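Local atomic coordinates of cytoplasmic protein (Cryptococcus neoformans var. grubii serotype A, PDB entry 7LPO), a protein that probably hydrolyses steryl beta-glucosides, releasing the sugar from the sterol, as a fungal sterylglucosidase of glycoside hydrolase family 5. Residues Ala310-Ala315 with Arg328-Pro333; Lys280-Ile285 with Pro297-Gly302; Val127-Lys132 with Glu253-Leu258. All coordinates share one frame; numbering follows the deposited sequence.

Contact 1: residues Ala310-Ala315 with Arg328-Pro333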
loop_
_atom_site.group_PDB
_atom_site.type_symbol
_atom_site.label_atom_id
_atom_site.label_comp_id
_atom_site.label_asym_id
_atom_site.label_seq_id
_atom_site.Cartn_x
_atom_site.Cartn_y
_atom_site.Cartn_z
ATOM N N ALA A 310 -17.452 -20.177 24.197
ATOM C CA ALA A 310 -18.381 -19.216 23.624
ATOM C C ALA A 310 -18.275 -17.873 24.333
ATOM O O ALA A 310 -18.051 -17.803 25.547
ATOM C CB ALA A 310 -19.811 -19.749 23.718
ATOM N N GLN A 311 -18.412 -16.800 23.557
ATOM C CA GLN A 311 -18.360 -15.447 24.094
ATOM C C GLN A 311 -19.420 -14.591 23.418
ATOM O O GLN A 311 -19.782 -14.814 22.262
ATOM C CB GLN A 311 -16.977 -14.796 23.904
ATOM C CG GLN A 311 -15.842 -15.508 24.616
ATOM C CD GLN A 311 -15.895 -15.340 26.118
ATOM O OE1 GLN A 311 -15.529 -14.295 26.648
ATOM N NE2 GLN A 311 -16.327 -16.379 26.813
ATOM N N ASP A 312 -19.915 -13.609 24.158
ATOM C CA ASP A 312 -20.869 -12.623 23.666
ATOM C C ASP A 312 -20.104 -11.324 23.440
ATOM O O ASP A 312 -19.750 -10.636 24.401
ATOM C CB ASP A 312 -22.000 -12.436 24.672
ATOM C CG ASP A 312 -23.167 -11.661 24.100
ATOM O OD1 ASP A 312 -23.388 -11.740 22.869
ATOM O OD2 ASP A 312 -23.868 -10.978 24.884
ATOM N N VAL A 313 -19.848 -10.988 22.181
ATOM C CA VAL A 313 -18.924 -9.910 21.847
ATOM C C VAL A 313 -19.681 -8.709 21.307
ATOM O O VAL A 313 -20.735 -8.838 20.679
ATOM C CB VAL A 313 -17.861 -10.375 20.827
ATOM C CG1 VAL A 313 -17.228 -11.679 21.287
ATOM C CG2 VAL A 313 -18.464 -10.538 19.446
ATOM N N GLN A 314 -19.122 -7.529 21.561
ATOM C CA GLN A 314 -19.652 -6.292 21.004
ATOM C C GLN A 314 -19.486 -6.299 19.491
ATOM O O GLN A 314 -18.458 -6.733 18.965
ATOM C CB GLN A 314 -18.928 -5.080 21.601
ATOM C CG GLN A 314 -18.752 -5.122 23.122
ATOM C CD GLN A 314 -17.669 -4.162 23.647
ATOM O OE1 GLN A 314 -16.518 -4.568 23.889
ATOM N NE2 GLN A 314 -18.039 -2.889 23.833
ATOM N N ALA A 315 -20.510 -5.840 18.784
ATOM C CA ALA A 315 -20.421 -5.632 17.348
ATOM C C ALA A 315 -20.502 -4.140 17.067
ATOM O O ALA A 315 -21.174 -3.393 17.786
ATOM C CB ALA A 315 -21.523 -6.368 16.591
ATOM N N ARG A 328 -24.824 -6.897 20.561
ATOM C CA ARG A 328 -23.851 -7.924 20.887
ATOM C C ARG A 328 -24.211 -9.208 20.154
ATOM O O ARG A 328 -25.382 -9.486 19.892
ATOM C CB ARG A 328 -23.799 -8.162 22.393
ATOM C CG ARG A 328 -23.131 -7.038 23.164
ATOM C CD ARG A 328 -22.834 -7.440 24.608
ATOM N NE ARG A 328 -21.449 -7.861 24.813
ATOM C CZ ARG A 328 -20.631 -7.344 25.725
ATOM N NH1 ARG A 328 -21.051 -6.378 26.529
ATOM N NH2 ARG A 328 -19.386 -7.795 25.835
ATOM N N GLN A 329 -23.189 -9.981 19.805
ATOM C CA GLN A 329 -23.354 -11.220 19.057
ATOM C C GLN A 329 -22.599 -12.340 19.755
ATOM O O GLN A 329 -21.465 -12.153 20.202
ATOM C CB GLN A 329 -22.850 -11.066 17.617
ATOM C CG GLN A 329 -23.777 -10.251 16.736
ATOM C CD GLN A 329 -23.253 -10.082 15.329
ATOM O OE1 GLN A 329 -22.800 -11.043 14.696
ATOM N NE2 GLN A 329 -23.315 -8.858 14.823
ATOM N N THR A 330 -23.232 -13.499 19.858
ATOM C CA THR A 330 -22.597 -14.665 20.449
ATOM C C THR A 330 -21.780 -15.394 19.390
ATOM O O THR A 330 -22.285 -15.694 18.301
ATOM C CB THR A 330 -23.638 -15.604 21.055
ATOM O OG1 THR A 330 -24.322 -14.933 22.119
ATOM C CG2 THR A 330 -22.977 -16.866 21.593
ATOM N N ILE A 331 -20.513 -15.653 19.705
ATOM C CA ILE A 331 -19.649 -16.527 18.917
ATOM C C ILE A 331 -19.428 -17.783 19.747
ATOM O O ILE A 331 -18.974 -17.706 20.897
ATOM C CB ILE A 331 -18.317 -15.850 18.559
ATOM C CG1 ILE A 331 -18.574 -14.578 17.736
ATOM C CG2 ILE A 331 -17.413 -16.813 17.807
ATOM C CD1 ILE A 331 -17.371 -13.653 17.664
ATOM N N ASP A 332 -19.772 -18.935 19.181
ATOM C CA ASP A 332 -19.657 -20.209 19.890
ATOM C C ASP A 332 -18.809 -21.179 19.082
ATOM O O ASP A 332 -19.324 -21.830 18.155
ATOM C CB ASP A 332 -21.038 -20.802 20.161
ATOM C CG ASP A 332 -20.984 -22.002 21.094
ATOM O OD1 ASP A 332 -19.863 -22.472 21.409
ATOM O OD2 ASP A 332 -22.068 -22.468 21.516
ATOM N N PRO A 333 -17.512 -21.307 19.382
ATOM C CA PRO A 333 -16.686 -22.295 18.672
ATOM C C PRO A 333 -17.053 -23.728 18.989
ATOM O O PRO A 333 -16.585 -24.632 18.286
ATOM C CB PRO A 333 -15.256 -21.979 19.150
ATOM C CG PRO A 333 -15.332 -20.631 19.800
ATOM C CD PRO A 333 -16.722 -20.512 20.340
HETATM O O HOH W 1 -16.608 -6.458 26.533
#
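Arg328 lies across Asp312 and beside Gln314, and its side chain can be followed outward atom by atom. CB sits 3.6 Å from Asp312 OD1 and equally near Val313 O; CG stays over the backbone, 3.9 Å from Val313 O; CD comes to 3.7 Å from Asp312 OD2. A bend at chi3 (99°) then turns the guanidinium back over the strand, where NE and NH2 both donate to the single acceptor Asp312 O, NH2 at 3.2 Å, with bent N-H angles near 140°. The CG of Gln314 covers one guanidinium face, and a water joins Gln314 OE1 to Arg328 NH2. Toward NE the Asp312 carboxylate offers just a long, out-of-plane charge pairing; its OD1 takes a weak bond from Thr330 OG1.

The strands that carry these groups, 311-319 and 322-331, form an antiparallel hairpin. Gln311 with Ile331 and Val313 with Gln329 are hydrogen-bonded pairs, each with two backbone bonds, Val313 N to Gln329 O measuring 2.8 Å; Asp312 with Thr330 is a non-hydrogen-bonded pair. On the face carrying Val313 and Ile331, Val313 CG2 meets Ile331 CD1 at 3.8 Å, the two side chains crossing at about a right angle, and Pro295 of strand 294-295 touches both.

Contact 2: residues Lys280-Ile285 with Pro297-Gly302; sequences KDLAVI and PTPIEG
Leu282 and Pro299 form the tight part of this contact: Leu282 CD2 presses on Pro299 CB at 3.5 Å, closer than ordinary van der Waals spacing, with the two side chains crossing obliquely. The same corner is pinned through the backbone, because Ile300 N donates to Leu282 O at 3.0 Å (N-H angle 141°). Carbon packs around that oxygen as well. Ile300 CG2, set between its own backbone N and carbonyl carbon while CG1 swings anti to the N (chi1 -177°), lies 3.3 Å from Leu282 O, and the proline ring adds its CB and CD. Leu381 of strand 380-381 touches both Leu282 and Ile300, and Val373 and Phe387 also pack on Leu282.

Toward Ala283 and Val284, both exposed with CB directed away from the helix, the packing is looser. Thr298 CG2 stands 3.7 Å from Ala283 O and 4.0 Å from Val284 CA, and a water connects Ala283 O to Thr298 OG1 instead of a direct bond. Ile285 reaches back with CD1, 3.5 Å from Pro297 O.

Each segment has its own local motif. Asp281 OD1 accepts from Ala283 N in an Asx turn, within the type I turn from Asp281 to Val284. In the other segment, Thr298 OG1 accepts from Glu301 N at 3.1 Å, with chi1 of 64° setting the hydroxyl toward the helix start, while Glu301 OE1 accepts from Thr298 N. This reciprocal pair is a capping box at the N-terminus of helix 299-306, with the turn of 281-284 packed against its first residues.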
loop_
_atom_site.group_PDB
_atom_site.type_symbol
_atom_site.label_atom_id
_atom_site.label_comp_id
_atom_site.label_asym_id
_atom_site.label_seq_id
_atom_site.Cartn_x
_atom_site.Cartn_y
_atom_site.Cartn_z
ATOM N N LYS A 280 -2.513 -1.742 26.204
ATOM C CA LYS A 280 -2.493 -1.248 27.577
ATOM C C LYS A 280 -3.317 -2.126 28.509
ATOM O O LYS A 280 -2.995 -2.237 29.694
ATOM C CB LYS A 280 -3.014 0.193 27.621
ATOM C CG LYS A 280 -2.230 1.162 26.750
ATOM C CD LYS A 280 -0.827 1.383 27.292
ATOM C CE LYS A 280 0.013 2.245 26.347
ATOM N NZ LYS A 280 0.978 1.426 25.538
ATOM N N ASP A 281 -4.364 -2.761 27.993
ATOM C CA ASP A 281 -5.311 -3.489 28.831
ATOM C C ASP A 281 -5.990 -4.531 27.952
ATOM O O ASP A 281 -6.805 -4.187 27.090
ATOM C CB ASP A 281 -6.318 -2.525 29.448
ATOM C CG ASP A 281 -7.196 -3.178 30.493
ATOM O OD1 ASP A 281 -7.146 -4.416 30.634
ATOM O OD2 ASP A 281 -7.944 -2.443 31.177
ATOM N N LEU A 282 -5.652 -5.797 28.169
ATOM C CA LEU A 282 -6.180 -6.865 27.336
ATOM C C LEU A 282 -7.669 -7.109 27.548
ATOM O O LEU A 282 -8.257 -7.920 26.822
ATOM C CB LEU A 282 -5.398 -8.146 27.615
ATOM C CG LEU A 282 -3.949 -8.124 27.121
ATOM C CD1 LEU A 282 -3.135 -9.197 27.807
ATOM C CD2 LEU A 282 -3.905 -8.294 25.616
ATOM N N ALA A 283 -8.292 -6.437 28.508
ATOM C CA ALA A 283 -9.707 -6.649 28.776
ATOM C C ALA A 283 -10.608 -5.726 27.967
ATOM O O ALA A 283 -11.833 -5.851 28.047
ATOM C CB ALA A 283 -9.990 -6.462 30.268
ATOM N N VAL A 284 -10.051 -4.813 27.185
ATOM C CA VAL A 284 -10.863 -3.842 26.468
ATOM C C VAL A 284 -10.276 -3.569 25.093
ATOM O O VAL A 284 -9.076 -3.735 24.861
ATOM C CB VAL A 284 -10.983 -2.522 27.262
ATOM C CG1 VAL A 284 -11.658 -2.756 28.602
ATOM C CG2 VAL A 284 -9.605 -1.910 27.471
ATOM N N ILE A 285 -11.144 -3.154 24.177
ATOM C CA ILE A 285 -10.735 -2.526 22.927
ATOM C C ILE A 285 -10.693 -1.018 23.164
ATOM O O ILE A 285 -11.721 -0.439 23.547
ATOM C CB ILE A 285 -11.700 -2.865 21.787
ATOM C CG1 ILE A 285 -11.502 -4.313 21.326
ATOM C CG2 ILE A 285 -11.494 -1.897 20.618
ATOM C CD1 ILE A 285 -12.660 -4.861 20.541
ATOM N N PRO A 297 -14.263 -9.041 19.312
ATOM C CA PRO A 297 -13.830 -9.510 20.636
ATOM C C PRO A 297 -12.659 -8.681 21.147
ATOM O O PRO A 297 -11.794 -8.251 20.380
ATOM C CB PRO A 297 -13.430 -10.973 20.404
ATOM C CG PRO A 297 -13.353 -11.163 18.934
ATOM C CD PRO A 297 -14.132 -10.062 18.257
ATOM N N THR A 298 -12.667 -8.414 22.452
ATOM C CA THR A 298 -11.495 -7.867 23.114
ATOM C C THR A 298 -10.360 -8.883 23.020
ATOM O O THR A 298 -10.601 -10.056 22.724
ATOM C CB THR A 298 -11.818 -7.569 24.573
ATOM O OG1 THR A 298 -12.132 -8.796 25.248
ATOM C CG2 THR A 298 -13.020 -6.627 24.674
ATOM N N PRO A 299 -9.116 -8.471 23.273
ATOM C CA PRO A 299 -8.019 -9.461 23.258
ATOM C C PRO A 299 -8.287 -10.676 24.138
ATOM O O PRO A 299 -8.063 -11.812 23.698
ATOM C CB PRO A 299 -6.806 -8.646 23.737
ATOM C CG PRO A 299 -7.116 -7.241 23.300
ATOM C CD PRO A 299 -8.622 -7.092 23.456
ATOM N N ILE A 300 -8.803 -10.482 25.353
ATOM C CA ILE A 300 -9.019 -11.625 26.235
ATOM C C ILE A 300 -10.221 -12.445 25.771
ATOM O O ILE A 300 -10.209 -13.680 25.840
ATOM C CB ILE A 300 -9.167 -11.167 27.697
ATOM C CG1 ILE A 300 -9.313 -12.383 28.617
ATOM C CG2 ILE A 300 -10.369 -10.253 27.856
ATOM C CD1 ILE A 300 -8.131 -13.304 28.615
ATOM N N GLU A 301 -11.274 -11.785 25.279
ATOM C CA GLU A 301 -12.390 -12.538 24.716
ATOM C C GLU A 301 -11.932 -13.402 23.547
ATOM O O GLU A 301 -12.417 -14.522 23.371
ATOM C CB GLU A 301 -13.511 -11.601 24.272
ATOM C CG GLU A 301 -14.298 -10.990 25.421
ATOM C CD GLU A 301 -15.415 -10.058 24.944
ATOM O OE1 GLU A 301 -15.279 -9.440 23.858
ATOM O OE2 GLU A 301 -16.438 -9.943 25.661
ATOM N N GLY A 302 -11.004 -12.897 22.731
ATOM C CA GLY A 302 -10.532 -13.672 21.595
ATOM C C GLY A 302 -9.712 -14.879 22.010
ATOM O O GLY A 302 -9.790 -15.937 21.379
HETATM O O HOH W 2 -13.201 -8.086 27.677
#

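Contact 3: residues Val127-Lys132 with Glu253-Leu258; sequences VLRKCK and EEAGDL
The backbones of helical residues 127-132 and of 253-258, where a helix ends at Glu254 and a 3-10 turn follows at 256-258, stay well apart, the nearest CA atoms being those of Arg129 and Leu258 at 7.1 Å, and side chains bridge the gap. Arg129 does so with a chain bent at chi3 (-147°) and a guanidinium turned by chi4 (-85°), which brings its edge to the acceptors. NH1 donates to Asp257 OD1 at 3.2 Å, on the syn lone pair, and the guanidinium and carboxylate planes are only 14° apart. NH2 donates to Glu254 O, also 3.2 Å away and close to the guanidinium plane. The group is thereby held flat between a carboxylate and a backbone carbonyl near the end of helix 232-254, with Ala255 CB packed 3.4 Å from NH2.

The other carboxylate oxygen, Asp257 OD2, takes a weak bond from Lys132 NZ at 3.3 Å, which completes a three-residue salt-bridge network. An extended chain carries Lys132 to this point. Beside the charged groups, Leu258 splits its two methyls between apolar partners: its CD1 touches Leu128 CB at 3.7 Å, while CD2 lies 4.0 Å from both Arg129 CG and Lys132 CD.

Leu128 also packs on Val138 and Met140 of strand 137-143, and Val127 and Cys131 meet Tyr101 and Leu99 of strand 98-104. The contact thus joins one flank of helix 118-133, which packs on parallel strands of the family's TIM-barrel domain, to the C-terminal end of helix 232-254 and the 3-10 turn after it.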
loop_
_atom_site.group_PDB
_atom_site.type_symbol
_atom_site.label_atom_id
_atom_site.label_comp_id
_atom_site.label_asym_id
_atom_site.label_seq_id
_atom_site.Cartn_x
_atom_site.Cartn_y
_atom_site.Cartn_z
ATOM N N VAL A 127 8.729 -9.272 -16.346
ATOM C CA VAL A 127 7.821 -8.133 -16.228
ATOM C C VAL A 127 8.610 -6.844 -16.041
ATOM O O VAL A 127 8.335 -5.829 -16.684
ATOM C CB VAL A 127 6.825 -8.350 -15.076
ATOM C CG1 VAL A 127 5.983 -7.092 -14.853
ATOM C CG2 VAL A 127 5.948 -9.553 -15.358
ATOM N N LEU A 128 9.620 -6.870 -15.171
ATOM C CA LEU A 128 10.422 -5.670 -14.958
ATOM C C LEU A 128 11.111 -5.226 -16.244
ATOM O O LEU A 128 11.238 -4.025 -16.502
ATOM C CB LEU A 128 11.448 -5.916 -13.854
ATOM C CG LEU A 128 10.831 -6.155 -12.480
ATOM C CD1 LEU A 128 11.897 -6.498 -11.448
ATOM C CD2 LEU A 128 10.007 -4.929 -12.041
ATOM N N ARG A 129 11.540 -6.174 -17.074
ATOM C CA ARG A 129 12.192 -5.803 -18.326
ATOM C C ARG A 129 11.249 -5.027 -19.239
ATOM O O ARG A 129 11.653 -4.038 -19.862
ATOM C CB ARG A 129 12.714 -7.051 -19.038
ATOM C CG ARG A 129 13.998 -7.598 -18.434
ATOM C CD ARG A 129 14.820 -8.338 -19.474
ATOM N NE ARG A 129 15.555 -9.456 -18.894
ATOM C CZ ARG A 129 16.746 -9.349 -18.315
ATOM N NH1 ARG A 129 17.348 -8.162 -18.232
ATOM N NH2 ARG A 129 17.337 -10.432 -17.819
ATOM N N LYS A 130 9.990 -5.461 -19.337
ATOM C CA LYS A 130 9.021 -4.724 -20.146
ATOM C C LYS A 130 8.728 -3.351 -19.552
ATOM O O LYS A 130 8.579 -2.371 -20.291
ATOM C CB LYS A 130 7.730 -5.526 -20.290
ATOM C CG LYS A 130 7.822 -6.639 -21.316
ATOM C CD LYS A 130 6.454 -7.203 -21.667
ATOM C CE LYS A 130 6.469 -7.873 -23.034
ATOM N NZ LYS A 130 6.824 -6.919 -24.128
ATOM N N CYS A 131 8.631 -3.251 -18.222
ATOM C CA CYS A 131 8.485 -1.933 -17.608
ATOM C C CYS A 131 9.632 -1.017 -18.015
ATOM O O CYS A 131 9.426 0.169 -18.293
ATOM C CB CYS A 131 8.419 -2.054 -16.088
ATOM S SG CYS A 131 7.008 -3.032 -15.503
ATOM N N LYS A 132 10.850 -1.555 -18.070
ATOM C CA LYS A 132 11.999 -0.740 -18.456
ATOM C C LYS A 132 11.903 -0.307 -19.913
ATOM O O LYS A 132 12.200 0.845 -20.245
ATOM C CB LYS A 132 13.288 -1.519 -18.211
ATOM C CG LYS A 132 14.562 -0.737 -18.479
ATOM C CD LYS A 132 15.774 -1.646 -18.338
ATOM C CE LYS A 132 17.044 -0.946 -18.787
ATOM N NZ LYS A 132 18.037 -1.940 -19.290
ATOM N N GLU A 253 21.805 -10.628 -10.126
ATOM C CA GLU A 253 22.700 -11.551 -10.809
ATOM C C GLU A 253 22.254 -11.883 -12.220
ATOM O O GLU A 253 23.107 -12.111 -13.085
ATOM C CB GLU A 253 22.835 -12.854 -10.016
ATOM C CG GLU A 253 23.534 -12.684 -8.690
ATOM C CD GLU A 253 23.647 -13.975 -7.922
ATOM O OE1 GLU A 253 23.046 -14.988 -8.343
ATOM O OE2 GLU A 253 24.340 -13.975 -6.888
ATOM N N GLU A 254 20.946 -11.924 -12.476
ATOM C CA GLU A 254 20.423 -12.333 -13.772
ATOM C C GLU A 254 19.911 -11.181 -14.617
ATOM O O GLU A 254 19.687 -11.374 -15.817
ATOM C CB GLU A 254 19.285 -13.347 -13.592
ATOM C CG GLU A 254 19.730 -14.670 -12.991
ATOM C CD GLU A 254 20.711 -15.418 -13.890
ATOM O OE1 GLU A 254 20.427 -15.564 -15.112
ATOM O OE2 GLU A 254 21.765 -15.845 -13.366
ATOM N N ALA A 255 19.706 -10.003 -14.036
ATOM C CA ALA A 255 19.203 -8.857 -14.784
ATOM C C ALA A 255 19.715 -7.573 -14.138
ATOM O O ALA A 255 18.957 -6.683 -13.767
ATOM C CB ALA A 255 17.677 -8.886 -14.850
ATOM N N GLY A 256 21.034 -7.470 -13.986
ATOM C CA GLY A 256 21.613 -6.338 -13.275
ATOM C C GLY A 256 21.337 -5.005 -13.928
ATOM O O GLY A 256 21.402 -3.963 -13.256
ATOM N N ASP A 257 21.045 -5.003 -15.228
ATOM C CA ASP A 257 20.731 -3.807 -15.987
ATOM C C ASP A 257 19.445 -3.134 -15.524
ATOM O O ASP A 257 19.234 -1.961 -15.828
ATOM C CB ASP A 257 20.574 -4.159 -17.453
ATOM C CG ASP A 257 19.559 -5.294 -17.663
ATOM O OD1 ASP A 257 19.934 -6.486 -17.509
ATOM O OD2 ASP A 257 18.378 -4.996 -17.971
ATOM N N LEU A 258 18.606 -3.854 -14.778
ATOM C CA LEU A 258 17.379 -3.256 -14.267
ATOM C C LEU A 258 17.659 -2.324 -13.100
ATOM O O LEU A 258 16.876 -1.406 -12.838
ATOM C CB LEU A 258 16.415 -4.353 -13.819
ATOM C CG LEU A 258 15.887 -5.349 -14.851
ATOM C CD1 LEU A 258 15.135 -6.457 -14.137
ATOM C CD2 LEU A 258 15.009 -4.658 -15.853
#

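Contacts 1 and 2 are neighbours, their centres 13 Å apart, and follow one another in the chain, since helix 299-306 leads into strand 311-319. Glu301 joins them: its CG lies 3.7 Å from Gln311 OE1, and its OE2 forms a weak, long ion pair with Arg328 NH2, while its OE1 serves the helix cap. Contact 3 is remote, about 41 Å from contact 1 and 39 Å from contact 2 between nearest atoms, on the opposite side of the chain's centre. It joins a helix packed on barrel strands to a helix end and the turn after it, whereas the other two build a peripheral hairpin and its adjoining helix, centred about 32 and 28 Å from the chain's centre.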